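Local coordinates for protein acidocalcisomal pyrophosphatase (PDB 5C5V) that probably hydrolyses inorganic diphosphate, with magnesium as cofactor, as a member of the soluble pyrophosphatase family, at residues P90-Q95 with D117-R122; R110-F115 with E123-P128. One frame throughout, in Å; residues are numbered along the deposited sequence.

Overall arrangement
Following the chain from its N terminus, helices 3-14 to 73-87 come first, and 90-95 then leads into strand 94-101, the first of a three-stranded antiparallel sheet. Strand 110-117 is the middle strand and 123-126 the third. Contact 1 closes a loop of 21 intervening residues by setting the turn after the middle strand against the start of the first. Contact 2 closes a much shorter one, pairing the two strands on either side of that turn. Because their segments alternate along the chain, the two contacts cross. They touch where Gln94 meets Phe115, and together they connect the helical N-terminal region with the sheet and, through Pro128, with strand 152-156 of the larger sheet.

Contact 1 of 2, residues P90-Q95 with D117-R122; sequences PYHQQQ and DLETGR
Asp117 receives His92 and Gln94 on a single carboxylate oxygen, at the point where an Asx turn leaves strand 110-117 beside the start of strand 94-101. His92 ND1 donates to Asp117 OD1 over 3.3 Å, the oxygen lying in the ring plane and using its syn lone pair. Gln94 NE2 reaches the same OD1 at 3.1 Å, coming from above the carboxylate plane, with its amide plane 88° from that of the carboxylate. A bend at chi2 (-69°) folds the Gln94 amide back for this bond. The other oxygen, OD2, holds the turn itself: the backbone N atoms of Glu119 and Thr120 both donate to it. Four N-H groups thus grip one carboxylate, which should fix its rotation and favour the charged form.

Between the backbones, Leu118 N gives a nearly straight bond to Gln93 O (3.0 Å), and Gln94 and Asp117 form an antiparallel non-hydrogen-bonded pair. Gln94 and Gln95 also pair in parallel with a strand of the second subunit, so the sheet continues across the interface.

Carbon contacts complete the junction. Glu119 CB sits over the centre of the His92 ring in a CH-pi contact, 3.9 Å from the centroid, while its carboxylate leads off to a salt bridge with Arg11, which ties the turn to helix 3-14. Leu118 lies alongside Gln93, CD1 3.8 Å from Gln93 OE1, and its CD2 touches Gln95 CB at 3.8 Å.

Contact 2 of 2, residues R110-F115 with E123-P128; sequences RVLYFF and ERQVSP
Three aromatic rings of strand 110-115 each carry an aliphatic group of 123-128 on one face. Pro128 CB sits over the centre of the Tyr113 ring, 3.8 Å from the centroid, in a CH-pi contact. Val126 CG1 lies on a face of Phe115, displaced toward the rim and 3.6 Å from Phe115 CG; the same methyl also lies over a face of the Arg124 guanidinium. The Arg124 side chain runs alongside that of Phe115, its guanidinium plane turned 80° from the ring, which brings Arg124 NH2 to 3.7 Å from Phe115 CD2. Phe114 has Gln125 CG above one face, again toward the rim. Gln125 runs on from this ring to Leu112, where NE2 approaches CD2, because its chain is extended and chi1 (-174°) turns CG away from the backbone N.

The backbones pair around Phe115 and Arg124, an antiparallel hydrogen-bonded pair: Phe115 N donates to Arg124 O (2.8 Å) and Arg124 N returns the bond to Phe115 O (2.9 Å). Farther along, Val126 N reaches Tyr113 O at 2.9 Å from above the carbonyl plane. A water then bridges the strands, accepting from Tyr113 N and Gln125 NE2 and donating to Val126 O (2.8 Å). The Tyr113 hydroxyl is hydrogen-bonded to the carbonyl O of Gly236.

Just beyond the pairing, the side chain of Ser127 caps the helix that follows. The arrangement is a twisted beta hairpin whose second strand runs into a helix; the side chain of Pro128 packs on Ile155 of strand 152-156 and lies about 12 Å from a bound magnesium ion.

Contact 1 of 2, residues P90-Q95 with D117-R122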
loop_
_atom_site.group_PDB
_atom_site.type_symbol
_atom_site.label_atom_id
_atom_site.label_comp_id
_atom_site.label_asym_id
_atom_site.label_seq_id
_atom_site.Cartn_x
_atom_site.Cartn_y
_atom_site.Cartn_z
ATOM N N PRO A 90 -25.400 -11.150 -22.487
ATOM C CA PRO A 90 -25.853 -9.767 -22.695
ATOM C C PRO A 90 -25.079 -9.096 -23.832
ATOM O O PRO A 90 -25.687 -8.456 -24.690
ATOM C CB PRO A 90 -25.572 -9.088 -21.342
ATOM C CG PRO A 90 -24.586 -9.982 -20.640
ATOM C CD PRO A 90 -24.906 -11.373 -21.113
ATOM N N TYR A 91 -23.759 -9.268 -23.841
ATOM C CA TYR A 91 -22.929 -8.814 -24.957
ATOM C C TYR A 91 -21.770 -9.782 -25.150
ATOM O O TYR A 91 -21.424 -10.528 -24.235
ATOM C CB TYR A 91 -22.403 -7.398 -24.704
ATOM N N HIS A 92 -21.176 -9.788 -26.336
ATOM C CA HIS A 92 -20.037 -10.660 -26.582
ATOM C C HIS A 92 -18.755 -9.994 -26.116
ATOM O O HIS A 92 -18.392 -8.926 -26.599
ATOM C CB HIS A 92 -19.917 -11.020 -28.060
ATOM C CG HIS A 92 -21.037 -11.866 -28.574
ATOM N ND1 HIS A 92 -21.001 -12.471 -29.810
ATOM C CD2 HIS A 92 -22.220 -12.218 -28.016
ATOM C CE1 HIS A 92 -22.118 -13.154 -29.998
ATOM N NE2 HIS A 92 -22.874 -13.018 -28.923
ATOM N N GLN A 93 -18.070 -10.623 -25.175
ATOM C CA GLN A 93 -16.787 -10.125 -24.734
ATOM C C GLN A 93 -15.734 -10.305 -25.827
ATOM O O GLN A 93 -15.678 -11.346 -26.487
ATOM C CB GLN A 93 -16.365 -10.831 -23.446
ATOM C CG GLN A 93 -15.136 -10.246 -22.823
ATOM C CD GLN A 93 -14.932 -10.703 -21.387
ATOM O OE1 GLN A 93 -15.311 -11.814 -21.021
ATOM N NE2 GLN A 93 -14.348 -9.839 -20.570
ATOM N N GLN A 94 -14.931 -9.266 -26.044
ATOM C CA GLN A 94 -13.826 -9.333 -26.991
ATOM C C GLN A 94 -12.510 -9.402 -26.231
ATOM O O GLN A 94 -12.208 -8.535 -25.407
ATOM C CB GLN A 94 -13.828 -8.121 -27.932
ATOM C CG GLN A 94 -15.172 -7.840 -28.602
ATOM C CD GLN A 94 -15.536 -8.891 -29.616
ATOM O OE1 GLN A 94 -14.681 -9.391 -30.349
ATOM N NE2 GLN A 94 -16.804 -9.262 -29.642
ATOM N N GLN A 95 -11.716 -10.422 -26.520
ATOM C CA GLN A 95 -10.402 -10.551 -25.898
ATOM C C GLN A 95 -9.363 -9.832 -26.739
ATOM O O GLN A 95 -9.196 -10.134 -27.917
ATOM C CB GLN A 95 -10.026 -12.026 -25.743
ATOM C CG GLN A 95 -8.592 -12.272 -25.316
ATOM C CD GLN A 95 -8.298 -11.727 -23.941
ATOM O OE1 GLN A 95 -8.957 -12.092 -22.964
ATOM N NE2 GLN A 95 -7.317 -10.837 -23.854
ATOM N N ASP A 117 -13.522 -12.746 -30.452
ATOM C CA ASP A 117 -14.860 -12.823 -29.892
ATOM C C ASP A 117 -14.946 -14.119 -29.069
ATOM O O ASP A 117 -14.787 -15.213 -29.615
ATOM C CB ASP A 117 -15.900 -12.779 -31.011
ATOM C CG ASP A 117 -17.313 -12.638 -30.498
ATOM O OD1 ASP A 117 -18.034 -11.778 -31.035
ATOM O OD2 ASP A 117 -17.722 -13.383 -29.586
ATOM N N LEU A 118 -15.160 -13.998 -27.760
ATOM C CA LEU A 118 -15.105 -15.168 -26.870
ATOM C C LEU A 118 -16.297 -16.115 -27.028
ATOM O O LEU A 118 -16.264 -17.246 -26.539
ATOM C CB LEU A 118 -14.985 -14.725 -25.407
ATOM C CG LEU A 118 -13.630 -14.077 -25.085
ATOM C CD1 LEU A 118 -13.429 -13.922 -23.593
ATOM C CD2 LEU A 118 -12.480 -14.885 -25.689
ATOM N N GLU A 119 -17.345 -15.658 -27.705
ATOM C CA GLU A 119 -18.507 -16.496 -27.954
ATOM C C GLU A 119 -18.416 -17.202 -29.307
ATOM O O GLU A 119 -18.731 -18.397 -29.419
ATOM C CB GLU A 119 -19.793 -15.670 -27.861
ATOM C CG GLU A 119 -20.065 -15.100 -26.460
ATOM C CD GLU A 119 -19.919 -16.145 -25.340
ATOM O OE1 GLU A 119 -20.600 -17.198 -25.399
ATOM O OE2 GLU A 119 -19.134 -15.905 -24.385
ATOM N N THR A 120 -18.009 -16.472 -30.339
ATOM C CA THR A 120 -17.872 -17.058 -31.669
ATOM C C THR A 120 -16.481 -17.653 -31.896
ATOM O O THR A 120 -16.311 -18.563 -32.699
ATOM C CB THR A 120 -18.128 -16.018 -32.777
ATOM O OG1 THR A 120 -17.053 -15.065 -32.785
ATOM C CG2 THR A 120 -19.459 -15.297 -32.553
ATOM N N GLY A 121 -15.486 -17.150 -31.173
ATOM C CA GLY A 121 -14.115 -17.608 -31.353
ATOM C C GLY A 121 -13.419 -17.020 -32.577
ATOM O O GLY A 121 -12.231 -17.269 -32.798
ATOM N N ARG A 122 -14.153 -16.244 -33.374
ATOM C CA ARG A 122 -13.577 -15.589 -34.549
ATOM C C ARG A 122 -12.610 -14.457 -34.161
ATOM O O ARG A 122 -12.881 -13.667 -33.256
ATOM C CB ARG A 122 -14.682 -15.049 -35.460
ATOM C CG ARG A 122 -15.429 -16.137 -36.244
ATOM C CD ARG A 122 -16.361 -15.547 -37.307
#

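Contact 2 of 2, residues R110-F115 with E123-P128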
loop_
_atom_site.group_PDB
_atom_site.type_symbol
_atom_site.label_atom_id
_atom_site.label_comp_id
_atom_site.label_asym_id
_atom_site.label_seq_id
_atom_site.Cartn_x
_atom_site.Cartn_y
_atom_site.Cartn_z
ATOM N N ARG A 110 6.785 -5.110 -35.584
ATOM C CA ARG A 110 5.433 -4.584 -35.425
ATOM C C ARG A 110 4.729 -5.285 -34.270
ATOM O O ARG A 110 4.958 -6.471 -34.010
ATOM C CB ARG A 110 4.609 -4.756 -36.716
ATOM C CG ARG A 110 5.040 -3.882 -37.890
ATOM C CD ARG A 110 4.791 -2.413 -37.612
ATOM N NE ARG A 110 5.124 -1.571 -38.761
ATOM C CZ ARG A 110 6.365 -1.301 -39.153
ATOM N NH1 ARG A 110 7.398 -1.803 -38.484
ATOM N NH2 ARG A 110 6.573 -0.530 -40.208
ATOM N N VAL A 111 3.896 -4.539 -33.554
ATOM C CA VAL A 111 2.996 -5.140 -32.584
ATOM C C VAL A 111 1.565 -4.998 -33.083
ATOM O O VAL A 111 1.038 -3.892 -33.177
ATOM C CB VAL A 111 3.116 -4.503 -31.195
ATOM C CG1 VAL A 111 2.210 -5.236 -30.231
ATOM C CG2 VAL A 111 4.572 -4.527 -30.711
ATOM N N LEU A 112 0.951 -6.130 -33.408
ATOM C CA LEU A 112 -0.385 -6.152 -33.981
ATOM C C LEU A 112 -1.431 -6.497 -32.937
ATOM O O LEU A 112 -1.153 -7.256 -32.008
ATOM C CB LEU A 112 -0.465 -7.159 -35.140
ATOM C CG LEU A 112 0.248 -6.773 -36.436
ATOM C CD1 LEU A 112 1.732 -6.617 -36.178
ATOM C CD2 LEU A 112 -0.020 -7.793 -37.556
ATOM N N TYR A 113 -2.630 -5.939 -33.114
ATOM C CA TYR A 113 -3.745 -6.159 -32.208
ATOM C C TYR A 113 -4.904 -6.870 -32.891
ATOM O O TYR A 113 -5.212 -6.616 -34.058
ATOM C CB TYR A 113 -4.227 -4.836 -31.624
ATOM C CG TYR A 113 -3.228 -4.192 -30.682
ATOM C CD1 TYR A 113 -3.417 -4.214 -29.304
ATOM C CD2 TYR A 113 -2.095 -3.565 -31.179
ATOM C CE1 TYR A 113 -2.491 -3.618 -28.437
ATOM C CE2 TYR A 113 -1.178 -2.982 -30.344
ATOM C CZ TYR A 113 -1.377 -3.008 -28.975
ATOM O OH TYR A 113 -0.450 -2.412 -28.173
ATOM N N PHE A 114 -5.543 -7.767 -32.152
ATOM C CA PHE A 114 -6.702 -8.482 -32.639
ATOM C C PHE A 114 -7.819 -8.499 -31.615
ATOM O O PHE A 114 -7.601 -8.257 -30.432
ATOM C CB PHE A 114 -6.330 -9.914 -32.998
ATOM C CG PHE A 114 -5.278 -10.020 -34.055
ATOM C CD1 PHE A 114 -5.628 -10.304 -35.368
ATOM C CD2 PHE A 114 -3.935 -9.842 -33.738
ATOM C CE1 PHE A 114 -4.666 -10.405 -36.346
ATOM C CE2 PHE A 114 -2.966 -9.944 -34.717
ATOM C CZ PHE A 114 -3.334 -10.224 -36.028
ATOM N N PHE A 115 -9.019 -8.802 -32.086
ATOM C CA PHE A 115 -10.124 -9.154 -31.216
ATOM C C PHE A 115 -10.407 -10.622 -31.415
ATOM O O PHE A 115 -10.466 -11.102 -32.542
ATOM C CB PHE A 115 -11.388 -8.344 -31.517
ATOM C CG PHE A 115 -11.394 -6.982 -30.902
ATOM C CD1 PHE A 115 -10.274 -6.498 -30.257
ATOM C CD2 PHE A 115 -12.525 -6.192 -30.950
ATOM C CE1 PHE A 115 -10.286 -5.249 -29.687
ATOM C CE2 PHE A 115 -12.532 -4.938 -30.377
ATOM C CZ PHE A 115 -11.413 -4.467 -29.747
ATOM N N GLU A 123 -11.459 -14.440 -34.823
ATOM C CA GLU A 123 -10.446 -13.398 -34.673
ATOM C C GLU A 123 -10.460 -12.391 -35.812
ATOM O O GLU A 123 -10.571 -12.768 -36.971
ATOM C CB GLU A 123 -9.047 -14.016 -34.600
ATOM C CG GLU A 123 -8.393 -14.067 -33.237
ATOM C CD GLU A 123 -6.926 -14.472 -33.349
ATOM O OE1 GLU A 123 -6.465 -14.685 -34.499
ATOM O OE2 GLU A 123 -6.230 -14.561 -32.307
ATOM N N ARG A 124 -10.309 -11.113 -35.484
ATOM C CA ARG A 124 -10.140 -10.092 -36.512
ATOM C C ARG A 124 -9.080 -9.104 -36.047
ATOM O O ARG A 124 -8.940 -8.854 -34.847
ATOM C CB ARG A 124 -11.459 -9.368 -36.824
ATOM C CG ARG A 124 -11.976 -8.468 -35.716
ATOM C CD ARG A 124 -13.385 -7.951 -36.036
ATOM N NE ARG A 124 -13.900 -7.054 -34.999
ATOM C CZ ARG A 124 -13.782 -5.726 -35.008
ATOM N NH1 ARG A 124 -13.174 -5.108 -36.015
ATOM N NH2 ARG A 124 -14.282 -5.010 -34.006
ATOM N N GLN A 125 -8.306 -8.569 -36.986
ATOM C CA GLN A 125 -7.327 -7.563 -36.617
ATOM C C GLN A 125 -8.062 -6.256 -36.368
ATOM O O GLN A 125 -9.053 -5.953 -37.050
ATOM C CB GLN A 125 -6.252 -7.402 -37.692
ATOM C CG GLN A 125 -5.148 -6.468 -37.278
ATOM C CD GLN A 125 -3.987 -6.447 -38.241
ATOM O OE1 GLN A 125 -3.967 -7.176 -39.225
ATOM N NE2 GLN A 125 -3.016 -5.593 -37.968
ATOM N N VAL A 126 -7.581 -5.503 -35.375
ATOM C CA VAL A 126 -8.159 -4.217 -35.016
ATOM C C VAL A 126 -7.063 -3.175 -34.837
ATOM O O VAL A 126 -5.867 -3.495 -34.841
ATOM C CB VAL A 126 -8.974 -4.286 -33.708
ATOM C CG1 VAL A 126 -10.071 -5.342 -33.811
ATOM C CG2 VAL A 126 -8.069 -4.583 -32.518
ATOM N N SER A 127 -7.473 -1.925 -34.665
ATOM C CA SER A 127 -6.523 -0.850 -34.431
ATOM C C SER A 127 -6.470 -0.494 -32.953
ATOM O O SER A 127 -7.502 -0.214 -32.356
ATOM C CB SER A 127 -6.891 0.382 -35.248
ATOM O OG SER A 127 -6.147 1.496 -34.778
ATOM N N PRO A 128 -5.269 -0.504 -32.355
ATOM C CA PRO A 128 -5.171 -0.101 -30.947
ATOM C C PRO A 128 -5.651 1.336 -30.768
ATOM O O PRO A 128 -6.199 1.696 -29.742
ATOM C CB PRO A 128 -3.675 -0.214 -30.656
ATOM C CG PRO A 128 -3.031 -0.021 -31.970
ATOM C CD PRO A 128 -3.940 -0.711 -32.951
HETATM O O HOH W 1 -3.118 -3.960 -35.280
#